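Local coordinates for CLIP-associating protein (Drosophila melanogaster, PDB 4G3A) that tracks microtubule plus ends and stabilises dynamic microtubules, supporting mitotic spindle formation and kinetochore attachment, here represented by its N-terminal TOG-like domain, at residues 180-183 / 184-187; 78-81 / 82-86; 157-160 / 161-165; 205-208 / 209-212. All blocks are in the same frame, centred on the assembly; numbering follows the deposited sequence.

Interaction 1: 180-183 / 184-187; sequences PTVN and VREA
Arg185 N bonds almost straight to Thr181 O (3.1 Å, N-H...O angle 172°), and with Glu186 N to Val182 O (2.9 Å) and Ala187 N to Asn183 O (3.1 Å) it makes the first i to i+4 turn of helix 182-199 in HEAT repeat 3. Thr181 sits at the N-cap without capping the helix through its hydroxyl; its CG2, anti to the backbone N, lies 4.1 Å from Val184 CG2. The closest side-chain meeting is between Val182 and Arg185, which cross at about a right angle. Bent at chi3 (-63°), the arginine folds back over the start of the helix, laying one guanidinium face over Thr181 C and Val182 CA and bringing NH2 to 3.3 Å from Val182 CB. NH1 hydrogen-bonds to the backbone oxygen of Asp179, and Pro180 O lies at the guanidinium edge, 3.3 Å from NH1. One turn on, Glu186 runs alongside Val182, its CD 4.1 Å from CG2 of the valine. With an alanine in place of Arg185, Asp179 O is likely to lose its guanidinium donor and the Thr181-Val182 peptide its cover. The first turn is therefore tied to the preceding loop by an arginine reaching backward, whose positive charge is likely to suit the carbonyl oxygens of Asp179 and Pro180 around it.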
loop_
_atom_site.group_PDB
_atom_site.type_symbol
_atom_site.label_atom_id
_atom_site.label_comp_id
_atom_site.label_asym_id
_atom_site.label_seq_id
_atom_site.Cartn_x
_atom_site.Cartn_y
_atom_site.Cartn_z
ATOM N N PRO A 180 -12.243 17.046 -4.829
ATOM C CA PRO A 180 -12.029 18.162 -5.765
ATOM C C PRO A 180 -11.256 17.751 -7.014
ATOM O O PRO A 180 -11.163 18.536 -7.948
ATOM C CB PRO A 180 -11.205 19.160 -4.941
ATOM C CG PRO A 180 -10.562 18.335 -3.870
ATOM C CD PRO A 180 -11.559 17.255 -3.541
ATOM N N THR A 181 -10.708 16.539 -7.019
ATOM C CA THR A 181 -9.862 16.064 -8.110
ATOM C C THR A 181 -10.619 15.037 -8.937
ATOM O O THR A 181 -11.213 14.111 -8.382
ATOM C CB THR A 181 -8.572 15.405 -7.550
ATOM O OG1 THR A 181 -7.636 16.426 -7.162
ATOM C CG2 THR A 181 -7.927 14.503 -8.577
ATOM N N VAL A 182 -10.598 15.184 -10.257
ATOM C CA VAL A 182 -11.379 14.283 -11.107
ATOM C C VAL A 182 -10.858 12.846 -11.048
ATOM O O VAL A 182 -11.648 11.905 -11.053
ATOM C CB VAL A 182 -11.481 14.776 -12.580
ATOM C CG1 VAL A 182 -10.126 14.763 -13.249
ATOM C CG2 VAL A 182 -12.471 13.921 -13.359
ATOM N N ASN A 183 -9.538 12.679 -10.963
ATOM C CA ASN A 183 -8.950 11.336 -10.892
ATOM C C ASN A 183 -9.457 10.529 -9.705
ATOM O O ASN A 183 -9.637 9.314 -9.794
ATOM C CB ASN A 183 -7.428 11.409 -10.821
ATOM C CG ASN A 183 -6.829 12.144 -11.990
ATOM O OD1 ASN A 183 -7.026 13.350 -12.145
ATOM N ND2 ASN A 183 -6.082 11.427 -12.821
ATOM N N VAL A 184 -9.662 11.213 -8.585
ATOM C CA VAL A 184 -10.177 10.567 -7.392
ATOM C C VAL A 184 -11.679 10.292 -7.509
ATOM O O VAL A 184 -12.137 9.198 -7.175
ATOM C CB VAL A 184 -9.869 11.391 -6.136
ATOM C CG1 VAL A 184 -10.544 10.777 -4.928
ATOM C CG2 VAL A 184 -8.337 11.454 -5.911
ATOM N N ARG A 185 -12.442 11.275 -7.984
ATOM C CA ARG A 185 -13.879 11.068 -8.182
ATOM C C ARG A 185 -14.106 9.818 -9.025
ATOM O O ARG A 185 -14.924 8.964 -8.681
ATOM C CB ARG A 185 -14.554 12.289 -8.836
ATOM C CG ARG A 185 -14.569 13.545 -7.955
ATOM C CD ARG A 185 -15.534 14.640 -8.501
ATOM N NE ARG A 185 -15.119 15.115 -9.819
ATOM C CZ ARG A 185 -14.294 16.141 -10.033
ATOM N NH1 ARG A 185 -13.791 16.833 -9.016
ATOM N NH2 ARG A 185 -13.973 16.485 -11.273
ATOM N N GLU A 186 -13.370 9.707 -10.127
ATOM C CA GLU A 186 -13.488 8.552 -11.017
ATOM C C GLU A 186 -13.018 7.236 -10.389
ATOM O O GLU A 186 -13.612 6.187 -10.631
ATOM C CB GLU A 186 -12.788 8.822 -12.351
ATOM C CG GLU A 186 -13.534 9.862 -13.182
ATOM C CD GLU A 186 -12.949 10.068 -14.564
ATOM O OE1 GLU A 186 -11.760 9.741 -14.763
ATOM O OE2 GLU A 186 -13.682 10.563 -15.451
ATOM N N ALA A 187 -11.965 7.297 -9.578
ATOM C CA ALA A 187 -11.476 6.129 -8.844
ATOM C C ALA A 187 -12.505 5.644 -7.826
ATOM O O ALA A 187 -12.672 4.445 -7.615
ATOM C CB ALA A 187 -10.178 6.471 -8.130
#

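Interaction 2: 78-81 / 82-86; sequences KRLG and SDFNA
Leu80 and Phe84 meet CB to CB at 4.0 Å, their side chains crossing at about a right angle, and Leu80 CD2 comes to the edge of the phenyl ring, 4.2 Å from Phe84 CD2. Two backbone bonds bring them together where helix 63-80 ends: Asp83 N gives its hydrogen to Leu80 O (3.0 Å), and Phe84 N to Gly81 O (2.9 Å). Both bonds run from i+3 to i, as in a 3-10 turn. Asp83 CB lies 3.3 Å from Leu80 O. Gly81 leaves the helix with positive phi (55°), a conformation that favours glycine. Phe84 CG is anti to the backbone N (chi1 -170°), which swings the ring away from the turn and onto Phe73, Leu76 and Ile77 of helix 63-80, with Leu117 of helix 104-119 also touching it. Leu80 in turn rests on Ile42, and beyond the turn Asn85 OD1 bonds to Thr88 OG1 near the start of helix 88-98. The connection between helix 63-80 and helix 88-98 thus pairs a backbone-bonded outer turn, where Ser82 and Asp83 are exposed, with a buried aromatic ring that fastens it by apolar contact.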
loop_
_atom_site.group_PDB
_atom_site.type_symbol
_atom_site.label_atom_id
_atom_site.label_comp_id
_atom_site.label_asym_id
_atom_site.label_seq_id
_atom_site.Cartn_x
_atom_site.Cartn_y
_atom_site.Cartn_z
ATOM N N LYS A 78 8.885 -10.624 3.697
ATOM C CA LYS A 78 8.794 -12.006 3.238
ATOM C C LYS A 78 9.561 -12.964 4.145
ATOM O O LYS A 78 9.077 -14.050 4.454
ATOM C CB LYS A 78 9.289 -12.134 1.801
ATOM C CG LYS A 78 8.407 -11.444 0.794
ATOM C CD LYS A 78 9.049 -11.477 -0.565
ATOM C CE LYS A 78 8.460 -10.417 -1.462
ATOM N NZ LYS A 78 9.153 -10.437 -2.777
ATOM N N ARG A 79 10.749 -12.556 4.585
ATOM C CA ARG A 79 11.566 -13.401 5.457
ATOM C C ARG A 79 11.081 -13.400 6.899
ATOM O O ARG A 79 11.173 -14.418 7.587
ATOM C CB ARG A 79 13.024 -12.942 5.454
ATOM C CG ARG A 79 13.742 -13.124 4.150
ATOM C CD ARG A 79 15.177 -12.727 4.319
ATOM N NE ARG A 79 15.959 -13.007 3.125
ATOM C CZ ARG A 79 16.802 -14.025 3.005
ATOM N NH1 ARG A 79 16.987 -14.873 4.014
ATOM N NH2 ARG A 79 17.464 -14.192 1.871
ATOM N N LEU A 80 10.589 -12.253 7.361
ATOM C CA LEU A 80 10.260 -12.076 8.777
ATOM C C LEU A 80 8.820 -12.427 9.121
ATOM O O LEU A 80 8.519 -12.798 10.256
ATOM C CB LEU A 80 10.542 -10.642 9.216
ATOM C CG LEU A 80 11.889 -10.386 9.885
ATOM C CD1 LEU A 80 13.002 -11.031 9.095
ATOM C CD2 LEU A 80 12.124 -8.896 10.047
ATOM N N GLY A 81 7.926 -12.293 8.152
ATOM C CA GLY A 81 6.523 -12.563 8.404
ATOM C C GLY A 81 6.039 -11.729 9.572
ATOM O O GLY A 81 6.326 -10.537 9.640
ATOM N N SER A 82 5.327 -12.356 10.504
ATOM C CA SER A 82 4.716 -11.618 11.608
ATOM C C SER A 82 5.751 -10.882 12.449
ATOM O O SER A 82 5.431 -9.903 13.119
ATOM C CB SER A 82 3.839 -12.532 12.485
ATOM O OG SER A 82 4.606 -13.508 13.172
ATOM N N ASP A 83 6.995 -11.354 12.419
ATOM C CA ASP A 83 8.045 -10.712 13.199
ATOM C C ASP A 83 8.290 -9.273 12.737
ATOM O O ASP A 83 8.681 -8.414 13.530
ATOM C CB ASP A 83 9.334 -11.545 13.179
ATOM C CG ASP A 83 9.183 -12.867 13.919
ATOM O OD1 ASP A 83 8.414 -12.920 14.905
ATOM O OD2 ASP A 83 9.825 -13.857 13.517
ATOM N N PHE A 84 8.027 -9.008 11.462
ATOM C CA PHE A 84 8.189 -7.663 10.918
ATOM C C PHE A 84 7.292 -6.638 11.604
ATOM O O PHE A 84 7.562 -5.438 11.554
ATOM C CB PHE A 84 7.913 -7.635 9.409
ATOM C CG PHE A 84 8.290 -6.331 8.756
ATOM C CD1 PHE A 84 7.374 -5.294 8.655
ATOM C CD2 PHE A 84 9.576 -6.144 8.255
ATOM C CE1 PHE A 84 7.726 -4.093 8.064
ATOM C CE2 PHE A 84 9.941 -4.948 7.662
ATOM C CZ PHE A 84 9.023 -3.919 7.560
ATOM N N ASN A 85 6.222 -7.103 12.242
ATOM C CA ASN A 85 5.195 -6.181 12.727
ATOM C C ASN A 85 5.723 -5.245 13.803
ATOM O O ASN A 85 5.060 -4.285 14.176
ATOM C CB ASN A 85 3.944 -6.927 13.210
ATOM C CG ASN A 85 2.717 -6.038 13.245
ATOM O OD1 ASN A 85 2.570 -5.129 12.423
ATOM N ND2 ASN A 85 1.828 -6.289 14.202
ATOM N N ALA A 86 6.930 -5.525 14.284
ATOM C CA ALA A 86 7.596 -4.643 15.231
ATOM C C ALA A 86 7.958 -3.315 14.575
ATOM O O ALA A 86 8.166 -2.313 15.255
ATOM C CB ALA A 86 8.844 -5.314 15.786
#

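Interaction 3: 157-160 / 161-165; sequences HEYG and TQQLS
Gly160 O receives two backbone N-H groups, Leu164 N at 3.2 Å and Gln163 N in a weaker bond at 3.3 Å, and so closes the turn that follows helix 142-159. Gly160 is a glycine at the C' position of that helix, the first residue past its end, in the TOG domain's HEAT-repeat array, and the turn leads on into HEAT repeat 3. Its positive phi (70°), which by itself favours glycine, sends the chain out of the helix. Across the turn Tyr159 and Gln163 are the side chains that meet. The glutamine chain is extended beyond CG, carrying its amide oxygen to 3.5 Å from Tyr159 CD1, with the ring and amide planes 80° apart. On one face of the same ring lies Glu158 CB. Around this pair, Pro125 at the start of helix 125-136 touches both Tyr159 and Gln163, while Met118 and Glu119 of helix 104-119 also pack on the tyrosine. Leu164, buried, turns its side chain to Gln126 and Ile129, so the turn is fixed against the neighbouring helix by an apolar contact as well as by its own amides. On the polar side a water bridges the turn, from Tyr159 O, 3.1 Å away, to Gln163 OE1 at 2.8 Å.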
loop_
_atom_site.group_PDB
_atom_site.type_symbol
_atom_site.label_atom_id
_atom_site.label_comp_id
_atom_site.label_asym_id
_atom_site.label_seq_id
_atom_site.Cartn_x
_atom_site.Cartn_y
_atom_site.Cartn_z
ATOM N N HIS A 157 -10.128 -8.029 -3.964
ATOM C CA HIS A 157 -9.981 -9.012 -5.016
ATOM C C HIS A 157 -9.134 -10.193 -4.535
ATOM O O HIS A 157 -9.413 -11.329 -4.878
ATOM C CB HIS A 157 -9.407 -8.382 -6.287
ATOM C CG HIS A 157 -10.406 -7.530 -7.033
ATOM N ND1 HIS A 157 -11.754 -7.628 -6.838
ATOM C CD2 HIS A 157 -10.213 -6.576 -7.983
ATOM C CE1 HIS A 157 -12.379 -6.756 -7.632
ATOM N NE2 HIS A 157 -11.469 -6.120 -8.331
ATOM N N GLU A 158 -8.124 -9.926 -3.709
ATOM C CA GLU A 158 -7.199 -10.983 -3.292
ATOM C C GLU A 158 -7.733 -11.808 -2.127
ATOM O O GLU A 158 -7.515 -13.031 -2.071
ATOM C CB GLU A 158 -5.819 -10.405 -2.950
ATOM C CG GLU A 158 -4.940 -10.165 -4.170
ATOM C CD GLU A 158 -3.781 -9.225 -3.888
ATOM O OE1 GLU A 158 -3.001 -9.487 -2.945
ATOM O OE2 GLU A 158 -3.653 -8.218 -4.619
ATOM N N TYR A 159 -8.457 -11.162 -1.220
ATOM C CA TYR A 159 -8.910 -11.843 -0.005
ATOM C C TYR A 159 -10.414 -12.101 0.114
ATOM O O TYR A 159 -10.830 -12.980 0.864
ATOM C CB TYR A 159 -8.396 -11.108 1.228
ATOM C CG TYR A 159 -6.885 -11.090 1.253
ATOM C CD1 TYR A 159 -6.169 -12.240 1.562
ATOM C CD2 TYR A 159 -6.183 -9.943 0.943
ATOM C CE1 TYR A 159 -4.789 -12.244 1.569
ATOM C CE2 TYR A 159 -4.800 -9.934 0.950
ATOM C CZ TYR A 159 -4.109 -11.095 1.258
ATOM O OH TYR A 159 -2.733 -11.091 1.271
ATOM N N GLY A 160 -11.222 -11.328 -0.602
ATOM C CA GLY A 160 -12.666 -11.505 -0.552
ATOM C C GLY A 160 -13.287 -11.090 0.768
ATOM O O GLY A 160 -12.583 -10.661 1.680
ATOM N N THR A 161 -14.612 -11.225 0.870
ATOM C CA THR A 161 -15.363 -10.730 2.027
ATOM C C THR A 161 -15.144 -11.541 3.310
ATOM O O THR A 161 -15.575 -11.141 4.391
ATOM C CB THR A 161 -16.879 -10.644 1.708
ATOM O OG1 THR A 161 -17.407 -11.965 1.528
ATOM C CG2 THR A 161 -17.106 -9.844 0.444
ATOM N N GLN A 162 -14.458 -12.672 3.180
ATOM C CA GLN A 162 -14.099 -13.523 4.312
ATOM C C GLN A 162 -13.129 -12.819 5.268
ATOM O O GLN A 162 -13.154 -13.042 6.481
ATOM C CB GLN A 162 -13.446 -14.806 3.775
ATOM C CG GLN A 162 -13.399 -15.986 4.724
ATOM C CD GLN A 162 -12.536 -17.133 4.189
ATOM O OE1 GLN A 162 -12.064 -17.105 3.045
ATOM N NE2 GLN A 162 -12.329 -18.146 5.020
ATOM N N GLN A 163 -12.254 -11.983 4.722
ATOM C CA GLN A 163 -11.263 -11.307 5.542
ATOM C C GLN A 163 -11.386 -9.795 5.481
ATOM O O GLN A 163 -10.740 -9.086 6.256
ATOM C CB GLN A 163 -9.846 -11.709 5.129
ATOM C CG GLN A 163 -9.396 -13.061 5.647
ATOM C CD GLN A 163 -7.909 -13.281 5.428
ATOM O OE1 GLN A 163 -7.494 -13.786 4.383
ATOM N NE2 GLN A 163 -7.098 -12.886 6.406
ATOM N N LEU A 164 -12.183 -9.292 4.547
ATOM C CA LEU A 164 -12.327 -7.855 4.422
ATOM C C LEU A 164 -13.793 -7.467 4.349
ATOM O O LEU A 164 -14.482 -7.803 3.387
ATOM C CB LEU A 164 -11.580 -7.330 3.197
ATOM C CG LEU A 164 -11.129 -5.875 3.345
ATOM C CD1 LEU A 164 -10.005 -5.789 4.372
ATOM C CD2 LEU A 164 -10.694 -5.280 2.012
ATOM N N SER A 165 -14.252 -6.764 5.378
ATOM C CA SER A 165 -15.604 -6.233 5.411
ATOM C C SER A 165 -15.560 -4.764 5.032
ATOM O O SER A 165 -14.957 -3.954 5.747
ATOM C CB SER A 165 -16.186 -6.384 6.814
ATOM O OG SER A 165 -17.364 -5.606 6.959
HETATM O O HOH W 1 -9.301 -15.016 2.652
#

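Interaction 4: 205-208 / 209-212; sequences PDLR and RMDD
Pro205 O accepts Arg209 N at 3.2 Å, and this is an i to i+4 bond at the end of helix 203-208. The short helix gives way here to an inverse gamma turn centred on Met210, a selenomethionine in this crystal, within the helical array of the TOG-like domain. Next along the chain, Asp206 points its CB away from 209-212. Its OD1 makes a long, weak ion pair with Arg167, while the oppositely charged Arg209 NE remains 5.9 Å from the same oxygen. Leu207 follows, and its O takes Met210 N at 2.9 Å, which tightens the helix end from an i+4 to an i+3 spacing. The side chains of this pair share an apolar contact, Leu207 CD2 with Met210 CE at 4.3 Å. Bends at chi2 (69°) and chi3 (64°) curl the selenomethionine chain back along the helix end, bringing its terminal methyl to the leucine. Both residues are buried, and both lie against Ile170 and Cys174 of helix 170-175; Leu207 also packs on Leu218 and Phe225 of helix 215-229. The pair therefore joins the end of the short helix to the helices on which it rests. Arg208 closes the segment: CG is anti to the backbone N (chi1 -159°) and the chain runs extended to NE, along a course that touches Leu218. Beyond it, a weak bond from Asp211 N to Arg209 O, 2.8 Å long, closes the inverse gamma turn around Met210.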
loop_
_atom_site.group_PDB
_atom_site.type_symbol
_atom_site.label_atom_id
_atom_site.label_comp_id
_atom_site.label_asym_id
_atom_site.label_seq_id
_atom_site.Cartn_x
_atom_site.Cartn_y
_atom_site.Cartn_z
ATOM N N PRO A 205 -29.481 -0.380 -2.126
ATOM C CA PRO A 205 -30.214 0.366 -1.090
ATOM C C PRO A 205 -29.282 0.974 -0.037
ATOM O O PRO A 205 -29.638 1.958 0.607
ATOM C CB PRO A 205 -31.117 -0.703 -0.462
ATOM C CG PRO A 205 -30.429 -2.008 -0.776
ATOM C CD PRO A 205 -29.844 -1.806 -2.134
ATOM N N ASP A 206 -28.102 0.386 0.141
ATOM C CA ASP A 206 -27.091 0.967 1.014
ATOM C C ASP A 206 -26.716 2.352 0.520
ATOM O O ASP A 206 -26.597 3.295 1.300
ATOM C CB ASP A 206 -25.828 0.106 1.015
ATOM C CG ASP A 206 -25.886 -1.027 2.016
ATOM O OD1 ASP A 206 -26.852 -1.080 2.810
ATOM O OD2 ASP A 206 -24.953 -1.860 2.010
ATOM N N LEU A 207 -26.490 2.459 -0.784
ATOM C CA LEU A 207 -26.121 3.736 -1.370
ATOM C C LEU A 207 -27.326 4.658 -1.395
ATOM O O LEU A 207 -27.190 5.873 -1.301
ATOM C CB LEU A 207 -25.542 3.557 -2.774
ATOM C CG LEU A 207 -24.290 2.687 -2.873
ATOM C CD1 LEU A 207 -24.045 2.293 -4.330
ATOM C CD2 LEU A 207 -23.065 3.399 -2.271
ATOM N N ARG A 208 -28.517 4.090 -1.509
ATOM C CA ARG A 208 -29.689 4.944 -1.616
ATOM C C ARG A 208 -29.943 5.713 -0.315
ATOM O O ARG A 208 -30.514 6.802 -0.337
ATOM C CB ARG A 208 -30.919 4.139 -2.028
ATOM C CG ARG A 208 -32.006 4.998 -2.643
ATOM C CD ARG A 208 -33.222 4.174 -2.937
ATOM N NE ARG A 208 -34.363 4.998 -3.319
ATOM C CZ ARG A 208 -34.848 5.077 -4.555
ATOM N NH1 ARG A 208 -34.282 4.386 -5.538
ATOM N NH2 ARG A 208 -35.901 5.845 -4.803
ATOM N N ARG A 209 -29.504 5.146 0.808
ATOM C CA ARG A 209 -29.597 5.808 2.113
ATOM C C ARG A 209 -28.474 6.838 2.301
ATOM O O ARG A 209 -28.513 7.666 3.209
ATOM C CB ARG A 209 -29.533 4.774 3.243
ATOM C CG ARG A 209 -28.111 4.304 3.539
ATOM C CD ARG A 209 -28.028 3.214 4.611
ATOM N NE ARG A 209 -28.192 3.735 5.967
ATOM C CZ ARG A 209 -27.335 4.556 6.570
ATOM N NH1 ARG A 209 -26.244 4.973 5.939
ATOM N NH2 ARG A 209 -27.572 4.968 7.808
HETATM N N MSE A 210 -27.471 6.773 1.439
HETATM C CA MSE A 210 -26.338 7.681 1.505
HETATM C C MSE A 210 -26.782 9.043 0.984
HETATM O O MSE A 210 -26.625 9.334 -0.199
HETATM C CB MSE A 210 -25.197 7.147 0.634
HETATM C CG MSE A 210 -23.819 7.224 1.245
HETATM SE SE MSE A 210 -23.586 6.011 2.744
HETATM C CE MSE A 210 -23.793 4.334 1.844
ATOM N N ASP A 211 -27.335 9.878 1.861
ATOM C CA ASP A 211 -27.804 11.201 1.448
ATOM C C ASP A 211 -26.656 12.055 0.901
ATOM O O ASP A 211 -26.878 13.079 0.257
ATOM C CB ASP A 211 -28.540 11.914 2.586
ATOM C CG ASP A 211 -27.713 12.016 3.853
ATOM O OD1 ASP A 211 -26.585 11.482 3.887
ATOM O OD2 ASP A 211 -28.205 12.634 4.818
ATOM N N ASP A 212 -25.433 11.616 1.167
ATOM C CA ASP A 212 -24.260 12.136 0.488
ATOM C C ASP A 212 -24.422 12.036 -1.033
ATOM O O ASP A 212 -24.522 13.058 -1.721
ATOM C CB ASP A 212 -23.029 11.325 0.919
ATOM C CG ASP A 212 -21.711 11.947 0.464
ATOM O OD1 ASP A 212 -21.048 12.615 1.291
ATOM O OD2 ASP A 212 -21.330 11.747 -0.710
#

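Following the chain from the N terminus, interaction 2 comes first, at the turn from helix 63-80 toward helix 88-98, where HEAT repeats 1 and 2 meet. Interaction 3 then turns the chain out of helix 142-159 and into HEAT repeat 3. Interaction 1 opens helix 182-199 in that same repeat, and interaction 4 closes helix 203-208 before helix 215-229. All four are local and in series, each closing its own short turn, so none nests in or crosses another. None touches its neighbours: the centres of interactions 2 and 4 are about 40 Å apart, those of 1 and 4 about 20 Å. Together they mark three helix ends and one helix start, spaced along the elongated array.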